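Beta-glucosidase (Pseudoalteromonas sp., PDB 3F95) probably hydrolyses beta-1,3/1,4-glucans from the chain end as a whole enzyme, this chain being its extra C-terminal beta-sandwich domain. Local coordinates at residues Asp41-Leu46 / Asn62-Ala67; Trp20-Thr25 / Ala35-Gly40; Gln100-Gln105 / Ile156-Leu161. One frame throughout, in Å; residues are numbered along the deposited sequence.

Contact 1 of 3, residues Asp41-Leu46 / Asn62-Ala67; sequences DKQSLL and NWRAQA
Ser-44 O is met by three groups of residues 63-65, where the pairing with 62-63 ends: Arg-64 N gives it a nearly straight bond of 2.8 Å (168° at the hydrogen), Ala-65 N adds a weak one, and Trp-63 CA makes a C-H...O contact. Two residues on, Leu-46 and Asn-62 form an antiparallel hydrogen-bonded pair, Leu-46 N to Asn-62 O at 3.1 Å and Asn-62 N to Leu-46 O at 3.0 Å. Aspartate suits the preceding loop: Asp-41 OD1 accepts from Gln-43 N, an Asx turn, and from Ser-44 N at 2.7 Å. Ser-44 OG donates to Asp-41 OD2, a very short bond, and packs on Ala-65 CB at 3.5 Å.

On the buried face, Leu-45, with CG anti to the backbone N (chi1 178°), sets its CD1 methyl over the indole of Trp-63, 3.7 Å from the five-membered ring's centroid, a CH-pi contact. Small Ala-67 brings its CB to 3.8 Å from Leu-45 CB. Trp-63 NE1 donates to Ala-67 O at 2.9 Å; O lies in the ring plane, but NE1 stands above the carbonyl plane.

The ends 45-46 and 62-63 belong to hairpin 45-50/58-63, beside strand 161-171; Trp-63 touches Ile-156 and Ser-158 of the other sheet.

Contact 2 of 3, residues Trp20-Thr25 / Ala35-Gly40; sequences WQLADT and ASATSG
Ser-39 and Asp-24 carry the polar part of this contact: Ser-39 OG donates to Asp-24 OD2 at 2.6 Å, approaching on the anti side and 33° out of the carboxylate plane. Both side chains place their outer group between the backbone N and the carbonyl carbon (chi1 61° in each), which turns the carboxylate and the hydroxyl towards one another. Each has further partners. OD2 also accepts from Asp-41 N and OD1 from Ser-26 OG, while Ser-39 OG accepts from Leu-45 N, so the hydroxyl links Asp-24 to the start of strand 45-50. An acidic residue suits a place where so many N-H and O-H groups converge.

No direct backbone hydrogen bond joins the two segments, because strands 18-24 and 37-38 belong to different sheets of the beta sandwich: the first to the antiparallel sheet, the second to the mixed one. The contact therefore bridges layers rather than extending one.

One water joins the two backbones. It donates to Leu-22 O at 2.7 Å and accepts from Asp-24 N at 2.9 Å and Gly-40 N at 2.8 Å. Glycine suits position 40, where a CB would lie 3.5 Å from Asp-24 OD1.

Apolar packing comes from Leu-22, whose CD2 branch reaches across to Ala-37 CB at 3.8 Å and lies against the backbone of Thr-38 and Ser-39, 3.7 Å from Thr-38 C. Alanine suits the receiving side, since its small methyl lets the CD2 branch come against the backbone, and Leu-45 and Leu-69 pack against Leu-22 as well.

Contact 3 of 3, residues Gln100-Gln105 / Ile156-Leu161; sequences QGANLQ and ITSQNL
Strands 102-105 and 156-158 run antiparallel, 167° between their directions and 4.7 Å apart at closest approach, joined by the hydrogen-bonded pair Asn-103 and Thr-157, whose two N-H...O bonds are both 3.0 Å long.

On the face shared by Leu-104 and Ile-156 the side chains are mostly apolar, with Ser-158 the polar exception. Leu-104 CD1 comes to 3.8 Å from Ile-156 CG1 as the two chains cross at a slant, and Ala-102 CB, short enough to fit close to the strand, sits 3.6 Å from Ser-158 CB. Ser-158, its OG anti to the backbone N (chi1 -170°), swings that hydroxyl to the loop residue Gly-101, just ahead of strand 102-108, and donates to Gly-101 O at 2.9 Å. Replacing it with an alanine would probably deprive Gly-101 O of its hydroxyl donor and weaken the tie between the loop and strand 149-158. A water also donates to Gly-101 O and accepts from Gln-159 N. Gly-101 suits its place because at its backbone angles a side chain would jam against the preceding carbonyl.

On the other face, Asn-103 sends its amide ND2 to Asp-116 OD2, while Thr-157 OG1 meets a water at 2.7 Å; polar side chains suit this partly exposed face.

Ile-156 packs on Trp-63 and Met-92 of the opposite sheet, and strands 102-108 and 149-158 are neighbours in the antiparallel sheet, consistent with the beta sandwich of galactose-binding domain-like folds.

Contact 1 lies on the same side of the chain's centre as each of the others and touches both. It lies about 8 Å from contact 2, centre to centre, and is joined to it by a probable hydrogen bond between Ser-39 N and Leu-45 O, 2.8 Å. It lies about 11 Å from contact 3, linked through probable bonds from Trp-63 N to Leu-161 O at 2.8 Å and Ala-67 N to Ser-158 O at 3.0 Å. Contacts 2 and 3 do not meet: their centres are about 15 Å apart and their nearest atoms about 7 Å. Residues 62-67, passing from strand 58-63 to strand 67-73, tie the two sheets together. Catalysis probably resides in the glycoside hydrolase family 3 domains.

Contact 1 of 3, residues Asp41-Leu46 / Asn62-Ala67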
loop_
_atom_site.group_PDB
_atom_site.type_symbol
_atom_site.label_atom_id
_atom_site.label_comp_id
_atom_site.label_asym_id
_atom_site.label_seq_id
_atom_site.Cartn_x
_atom_site.Cartn_y
_atom_site.Cartn_z
ATOM N N ASP A 41 -4.765 -10.999 16.094
ATOM C CA ASP A 41 -5.940 -11.135 16.976
ATOM C C ASP A 41 -7.170 -11.713 16.271
ATOM O O ASP A 41 -8.274 -11.868 16.877
ATOM C CB ASP A 41 -6.242 -9.831 17.721
ATOM C CG ASP A 41 -6.742 -8.727 16.818
ATOM O OD1 ASP A 41 -7.138 -8.991 15.655
ATOM O OD2 ASP A 41 -6.755 -7.584 17.293
ATOM N N LYS A 42 -6.976 -12.008 14.980
ATOM C CA LYS A 42 -7.993 -12.575 14.060
ATOM C C LYS A 42 -9.129 -11.623 13.657
ATOM O O LYS A 42 -10.063 -12.041 12.967
ATOM C CB LYS A 42 -8.583 -13.910 14.582
ATOM C CG LYS A 42 -7.604 -14.828 15.308
ATOM C CD LYS A 42 -6.479 -15.247 14.383
ATOM C CE LYS A 42 -5.427 -16.043 15.118
ATOM N NZ LYS A 42 -5.058 -17.160 14.231
ATOM N N GLN A 43 -9.058 -10.363 14.061
ATOM C CA GLN A 43 -10.173 -9.434 13.817
ATOM C C GLN A 43 -9.786 -8.023 13.435
ATOM O O GLN A 43 -10.579 -7.340 12.756
ATOM C CB GLN A 43 -11.097 -9.320 15.050
ATOM C CG GLN A 43 -11.842 -10.566 15.388
ATOM C CD GLN A 43 -12.491 -10.502 16.778
ATOM O OE1 GLN A 43 -12.540 -9.452 17.423
ATOM N NE2 GLN A 43 -12.944 -11.644 17.254
ATOM N N SER A 44 -8.624 -7.542 13.906
ATOM C CA SER A 44 -8.318 -6.117 13.723
ATOM C C SER A 44 -8.113 -5.752 12.257
ATOM O O SER A 44 -8.557 -4.691 11.807
ATOM C CB SER A 44 -7.062 -5.679 14.504
ATOM O OG SER A 44 -7.325 -5.655 15.890
ATOM N N LEU A 45 -7.419 -6.627 11.531
ATOM C CA LEU A 45 -7.057 -6.353 10.124
ATOM C C LEU A 45 -7.197 -7.680 9.370
ATOM O O LEU A 45 -6.563 -8.672 9.737
ATOM C CB LEU A 45 -5.629 -5.781 10.010
ATOM C CG LEU A 45 -5.081 -5.480 8.603
ATOM C CD1 LEU A 45 -6.050 -4.561 7.812
ATOM C CD2 LEU A 45 -3.666 -4.862 8.679
ATOM N N LEU A 46 -8.046 -7.686 8.331
ATOM C CA LEU A 46 -8.319 -8.870 7.518
ATOM C C LEU A 46 -8.033 -8.553 6.061
ATOM O O LEU A 46 -8.313 -7.438 5.615
ATOM C CB LEU A 46 -9.779 -9.318 7.605
ATOM C CG LEU A 46 -10.506 -9.625 8.933
ATOM C CD1 LEU A 46 -11.721 -10.544 8.617
ATOM C CD2 LEU A 46 -9.611 -10.226 9.997
ATOM N N ASN A 62 -9.689 -4.805 5.506
ATOM C CA ASN A 62 -10.691 -4.195 6.389
ATOM C C ASN A 62 -10.054 -4.008 7.760
ATOM O O ASN A 62 -9.570 -4.996 8.331
ATOM C CB ASN A 62 -11.910 -5.112 6.533
ATOM C CG ASN A 62 -12.696 -5.271 5.241
ATOM O OD1 ASN A 62 -12.871 -4.319 4.481
ATOM N ND2 ASN A 62 -13.186 -6.482 4.998
ATOM N N TRP A 63 -9.989 -2.765 8.245
ATOM C CA TRP A 63 -9.514 -2.441 9.598
ATOM C C TRP A 63 -10.742 -2.284 10.495
ATOM O O TRP A 63 -11.660 -1.487 10.185
ATOM C CB TRP A 63 -8.829 -1.091 9.616
ATOM C CG TRP A 63 -7.418 -1.026 9.121
ATOM C CD1 TRP A 63 -6.304 -0.895 9.890
ATOM C CD2 TRP A 63 -6.966 -1.073 7.752
ATOM N NE1 TRP A 63 -5.194 -0.845 9.097
ATOM C CE2 TRP A 63 -5.567 -0.946 7.781
ATOM C CE3 TRP A 63 -7.618 -1.164 6.507
ATOM C CZ2 TRP A 63 -4.783 -0.912 6.613
ATOM C CZ3 TRP A 63 -6.837 -1.167 5.323
ATOM C CH2 TRP A 63 -5.440 -1.039 5.396
ATOM N N ARG A 64 -10.746 -3.010 11.609
ATOM C CA ARG A 64 -11.749 -2.819 12.656
ATOM C C ARG A 64 -11.152 -2.325 13.962
ATOM O O ARG A 64 -11.899 -1.930 14.870
ATOM C CB ARG A 64 -12.542 -4.109 12.879
ATOM C CG ARG A 64 -13.371 -4.476 11.668
ATOM C CD ARG A 64 -14.058 -5.779 11.907
ATOM N NE ARG A 64 -15.090 -5.593 12.913
ATOM C CZ ARG A 64 -15.351 -6.468 13.878
ATOM N NH1 ARG A 64 -14.641 -7.595 13.961
ATOM N NH2 ARG A 64 -16.312 -6.206 14.755
ATOM N N ALA A 65 -9.822 -2.343 14.064
ATOM C CA ALA A 65 -9.108 -1.709 15.167
ATOM C C ALA A 65 -7.721 -1.318 14.691
ATOM O O ALA A 65 -7.322 -1.701 13.594
ATOM C CB ALA A 65 -9.014 -2.640 16.401
ATOM N N GLN A 66 -7.014 -0.570 15.537
ATOM C CA GLN A 66 -5.650 -0.127 15.279
ATOM C C GLN A 66 -4.748 -1.204 14.669
ATOM O O GLN A 66 -4.524 -2.245 15.283
ATOM C CB GLN A 66 -5.023 0.370 16.579
ATOM C CG GLN A 66 -3.617 0.884 16.380
ATOM C CD GLN A 66 -3.562 2.192 15.580
ATOM O OE1 GLN A 66 -4.504 2.986 15.587
ATOM N NE2 GLN A 66 -2.450 2.416 14.904
ATOM N N ALA A 67 -4.218 -0.945 13.471
ATOM C CA ALA A 67 -3.375 -1.932 12.784
ATOM C C ALA A 67 -2.686 -1.279 11.612
ATOM O O ALA A 67 -3.161 -0.240 11.128
ATOM C CB ALA A 67 -4.210 -3.099 12.288
HETATM O O HOH W 1 -10.950 -6.468 10.258
HETATM O O HOH W 2 -13.339 -8.974 11.957
HETATM O O HOH W 3 -5.433 -3.873 16.999
#

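Contact 2 of 3, residues Trp20-Thr25 / Ala35-Gly40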
loop_
_atom_site.group_PDB
_atom_site.type_symbol
_atom_site.label_atom_id
_atom_site.label_comp_id
_atom_site.label_asym_id
_atom_site.label_seq_id
_atom_site.Cartn_x
_atom_site.Cartn_y
_atom_site.Cartn_z
ATOM N N TRP A 20 2.897 -9.411 2.196
ATOM C CA TRP A 20 2.009 -8.547 2.942
ATOM C C TRP A 20 2.321 -8.779 4.433
ATOM O O TRP A 20 2.683 -9.914 4.860
ATOM C CB TRP A 20 0.553 -8.921 2.687
ATOM C CG TRP A 20 0.116 -8.822 1.250
ATOM C CD1 TRP A 20 -0.118 -9.836 0.397
ATOM C CD2 TRP A 20 -0.148 -7.610 0.524
ATOM N NE1 TRP A 20 -0.486 -9.347 -0.847
ATOM C CE2 TRP A 20 -0.541 -7.982 -0.784
ATOM C CE3 TRP A 20 -0.075 -6.250 0.855
ATOM C CZ2 TRP A 20 -0.867 -7.034 -1.783
ATOM C CZ3 TRP A 20 -0.408 -5.304 -0.137
ATOM C CH2 TRP A 20 -0.803 -5.708 -1.427
ATOM N N GLN A 21 2.209 -7.717 5.213
ATOM C CA GLN A 21 2.399 -7.790 6.660
ATOM C C GLN A 21 1.192 -7.191 7.356
ATOM O O GLN A 21 0.892 -6.012 7.164
ATOM C CB GLN A 21 3.665 -7.031 7.099
ATOM C CG GLN A 21 4.955 -7.715 6.746
ATOM C CD GLN A 21 6.169 -7.215 7.536
ATOM O OE1 GLN A 21 6.119 -6.993 8.756
ATOM N NE2 GLN A 21 7.282 -7.090 6.840
ATOM N N LEU A 22 0.530 -7.980 8.202
ATOM C CA LEU A 22 -0.652 -7.507 8.925
ATOM C C LEU A 22 -0.275 -7.421 10.410
ATOM O O LEU A 22 -0.041 -8.463 11.050
ATOM C CB LEU A 22 -1.819 -8.474 8.731
ATOM C CG LEU A 22 -2.589 -8.514 7.388
ATOM C CD1 LEU A 22 -1.692 -8.947 6.228
ATOM C CD2 LEU A 22 -3.812 -9.450 7.474
ATOM N N ALA A 23 -0.136 -6.191 10.898
ATOM C CA ALA A 23 0.398 -5.929 12.244
ATOM C C ALA A 23 -0.608 -5.186 13.115
ATOM O O ALA A 23 -0.773 -3.939 13.025
ATOM C CB ALA A 23 1.755 -5.182 12.149
ATOM N N ASP A 24 -1.317 -5.944 13.943
ATOM C CA ASP A 24 -2.273 -5.319 14.871
ATOM C C ASP A 24 -1.615 -5.037 16.242
ATOM O O ASP A 24 -0.397 -5.107 16.365
ATOM C CB ASP A 24 -3.570 -6.123 14.980
ATOM C CG ASP A 24 -3.355 -7.540 15.512
ATOM O OD1 ASP A 24 -2.322 -7.790 16.180
ATOM O OD2 ASP A 24 -4.214 -8.397 15.243
ATOM N N THR A 25 -2.414 -4.758 17.274
ATOM C CA THR A 25 -1.853 -4.393 18.590
ATOM C C THR A 25 -1.519 -5.631 19.434
ATOM O O THR A 25 -1.046 -5.513 20.579
ATOM C CB THR A 25 -2.787 -3.457 19.370
ATOM O OG1 THR A 25 -4.077 -4.075 19.498
ATOM C CG2 THR A 25 -2.936 -2.084 18.614
ATOM N N ALA A 35 -4.097 -15.500 -0.736
ATOM C CA ALA A 35 -5.339 -14.791 -1.130
ATOM C C ALA A 35 -6.030 -14.068 0.050
ATOM O O ALA A 35 -6.707 -13.042 -0.115
ATOM C CB ALA A 35 -6.271 -15.784 -1.751
ATOM N N SER A 36 -5.863 -14.616 1.245
ATOM C CA SER A 36 -6.534 -14.063 2.433
ATOM C C SER A 36 -5.625 -14.260 3.649
ATOM O O SER A 36 -4.781 -15.149 3.664
ATOM C CB SER A 36 -7.899 -14.739 2.677
ATOM O OG SER A 36 -7.742 -16.131 2.917
ATOM N N ALA A 37 -5.853 -13.448 4.669
ATOM C CA ALA A 37 -5.089 -13.496 5.899
ATOM C C ALA A 37 -5.865 -12.758 6.975
ATOM O O ALA A 37 -6.762 -11.991 6.669
ATOM C CB ALA A 37 -3.699 -12.855 5.708
ATOM N N THR A 38 -5.500 -13.003 8.236
ATOM C CA THR A 38 -5.993 -12.216 9.365
ATOM C C THR A 38 -4.783 -11.759 10.159
ATOM O O THR A 38 -3.724 -12.424 10.132
ATOM C CB THR A 38 -6.894 -13.051 10.328
ATOM O OG1 THR A 38 -6.075 -13.988 11.033
ATOM C CG2 THR A 38 -7.939 -13.829 9.549
ATOM N N SER A 39 -4.948 -10.667 10.888
ATOM C CA SER A 39 -3.919 -10.196 11.803
ATOM C C SER A 39 -3.853 -11.140 13.020
ATOM O O SER A 39 -4.654 -12.082 13.115
ATOM C CB SER A 39 -4.191 -8.764 12.233
ATOM O OG SER A 39 -5.420 -8.630 12.921
ATOM N N GLY A 40 -2.904 -10.884 13.914
ATOM C CA GLY A 40 -2.686 -11.791 15.064
ATOM C C GLY A 40 -3.917 -12.016 15.938
ATOM O O GLY A 40 -4.099 -13.119 16.492
HETATM O O HOH W 4 -1.026 -8.785 13.504
#

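Contact 3 of 3, residues Gln100-Gln105 / Ile156-Leu161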
loop_
_atom_site.group_PDB
_atom_site.type_symbol
_atom_site.label_atom_id
_atom_site.label_comp_id
_atom_site.label_asym_id
_atom_site.label_seq_id
_atom_site.Cartn_x
_atom_site.Cartn_y
_atom_site.Cartn_z
ATOM N N GLN A 100 -11.614 8.086 11.758
ATOM C CA GLN A 100 -10.599 8.787 12.555
ATOM C C GLN A 100 -9.234 8.889 11.879
ATOM O O GLN A 100 -8.210 9.115 12.529
ATOM C CB GLN A 100 -10.468 8.159 13.953
ATOM C CG GLN A 100 -11.731 8.330 14.772
ATOM C CD GLN A 100 -11.811 7.414 15.985
ATOM O OE1 GLN A 100 -10.978 6.516 16.176
ATOM N NE2 GLN A 100 -12.840 7.629 16.813
ATOM N N GLY A 101 -9.232 8.697 10.574
ATOM C CA GLY A 101 -8.087 8.993 9.756
ATOM C C GLY A 101 -7.236 7.765 9.486
ATOM O O GLY A 101 -7.411 6.712 10.103
ATOM N N ALA A 102 -6.287 7.941 8.578
ATOM C CA ALA A 102 -5.356 6.896 8.171
ATOM C C ALA A 102 -4.117 7.535 7.570
ATOM O O ALA A 102 -4.190 8.641 7.039
ATOM C CB ALA A 102 -6.017 5.963 7.149
ATOM N N ASN A 103 -2.995 6.820 7.656
ATOM C CA ASN A 103 -1.687 7.272 7.200
ATOM C C ASN A 103 -1.231 6.334 6.108
ATOM O O ASN A 103 -1.296 5.108 6.270
ATOM C CB ASN A 103 -0.698 7.183 8.373
ATOM C CG ASN A 103 0.651 7.838 8.097
ATOM O OD1 ASN A 103 1.622 7.551 8.811
ATOM N ND2 ASN A 103 0.720 8.744 7.120
ATOM N N LEU A 104 -0.802 6.901 4.986
ATOM C CA LEU A 104 -0.147 6.133 3.926
ATOM C C LEU A 104 1.341 6.470 3.886
ATOM O O LEU A 104 1.716 7.593 3.547
ATOM C CB LEU A 104 -0.807 6.427 2.558
ATOM C CG LEU A 104 -0.043 5.957 1.317
ATOM C CD1 LEU A 104 0.132 4.407 1.337
ATOM C CD2 LEU A 104 -0.763 6.430 0.028
ATOM N N GLN A 105 2.189 5.511 4.263
ATOM C CA GLN A 105 3.632 5.732 4.247
ATOM C C GLN A 105 4.262 4.955 3.082
ATOM O O GLN A 105 3.805 3.858 2.750
ATOM C CB GLN A 105 4.241 5.366 5.627
ATOM C CG GLN A 105 3.963 6.414 6.707
ATOM C CD GLN A 105 4.296 5.928 8.118
ATOM O OE1 GLN A 105 3.783 4.906 8.588
ATOM N NE2 GLN A 105 5.134 6.691 8.813
ATOM N N ILE A 156 0.050 1.189 5.511
ATOM C CA ILE A 156 -1.190 1.923 5.780
ATOM C C ILE A 156 -1.607 1.607 7.219
ATOM O O ILE A 156 -1.748 0.447 7.592
ATOM C CB ILE A 156 -2.308 1.530 4.791
ATOM C CG1 ILE A 156 -1.865 1.891 3.349
ATOM C CG2 ILE A 156 -3.638 2.231 5.173
ATOM C CD1 ILE A 156 -2.744 1.257 2.287
ATOM N N THR A 157 -1.788 2.657 8.004
ATOM C CA THR A 157 -2.171 2.541 9.408
ATOM C C THR A 157 -3.496 3.257 9.652
ATOM O O THR A 157 -3.694 4.411 9.214
ATOM C CB THR A 157 -1.057 3.115 10.304
ATOM O OG1 THR A 157 0.187 2.469 9.983
ATOM C CG2 THR A 157 -1.384 2.855 11.778
ATOM N N SER A 158 -4.400 2.581 10.363
ATOM C CA SER A 158 -5.724 3.130 10.684
ATOM C C SER A 158 -6.374 2.290 11.799
ATOM O O SER A 158 -5.818 1.259 12.209
ATOM C CB SER A 158 -6.609 3.183 9.425
ATOM O OG SER A 158 -7.832 3.923 9.647
ATOM N N GLN A 159 -7.532 2.730 12.289
ATOM C CA GLN A 159 -8.318 1.940 13.251
ATOM C C GLN A 159 -9.595 1.438 12.612
ATOM O O GLN A 159 -10.195 0.464 13.062
ATOM C CB GLN A 159 -8.699 2.782 14.479
ATOM C CG GLN A 159 -7.530 3.336 15.235
ATOM C CD GLN A 159 -7.954 4.237 16.371
ATOM O OE1 GLN A 159 -8.041 5.458 16.211
ATOM N NE2 GLN A 159 -8.229 3.644 17.524
ATOM N N ASN A 160 -10.048 2.111 11.560
ATOM C CA ASN A 160 -11.308 1.736 10.954
ATOM C C ASN A 160 -11.342 2.253 9.519
ATOM O O ASN A 160 -11.327 3.464 9.299
ATOM C CB ASN A 160 -12.468 2.326 11.757
ATOM C CG ASN A 160 -13.767 1.696 11.404
ATOM O OD1 ASN A 160 -14.302 1.919 10.312
ATOM N ND2 ASN A 160 -14.293 0.883 12.313
ATOM N N LEU A 161 -11.402 1.333 8.564
ATOM C CA LEU A 161 -11.077 1.663 7.159
ATOM C C LEU A 161 -11.346 0.428 6.320
ATOM O O LEU A 161 -11.149 -0.687 6.785
ATOM C CB LEU A 161 -9.581 1.984 7.028
ATOM C CG LEU A 161 -8.940 2.166 5.629
ATOM C CD1 LEU A 161 -9.582 3.378 4.893
ATOM C CD2 LEU A 161 -7.458 2.396 5.815
HETATM O O HOH W 5 -8.062 5.643 12.446
HETATM O O HOH W 6 1.163 4.095 7.993
#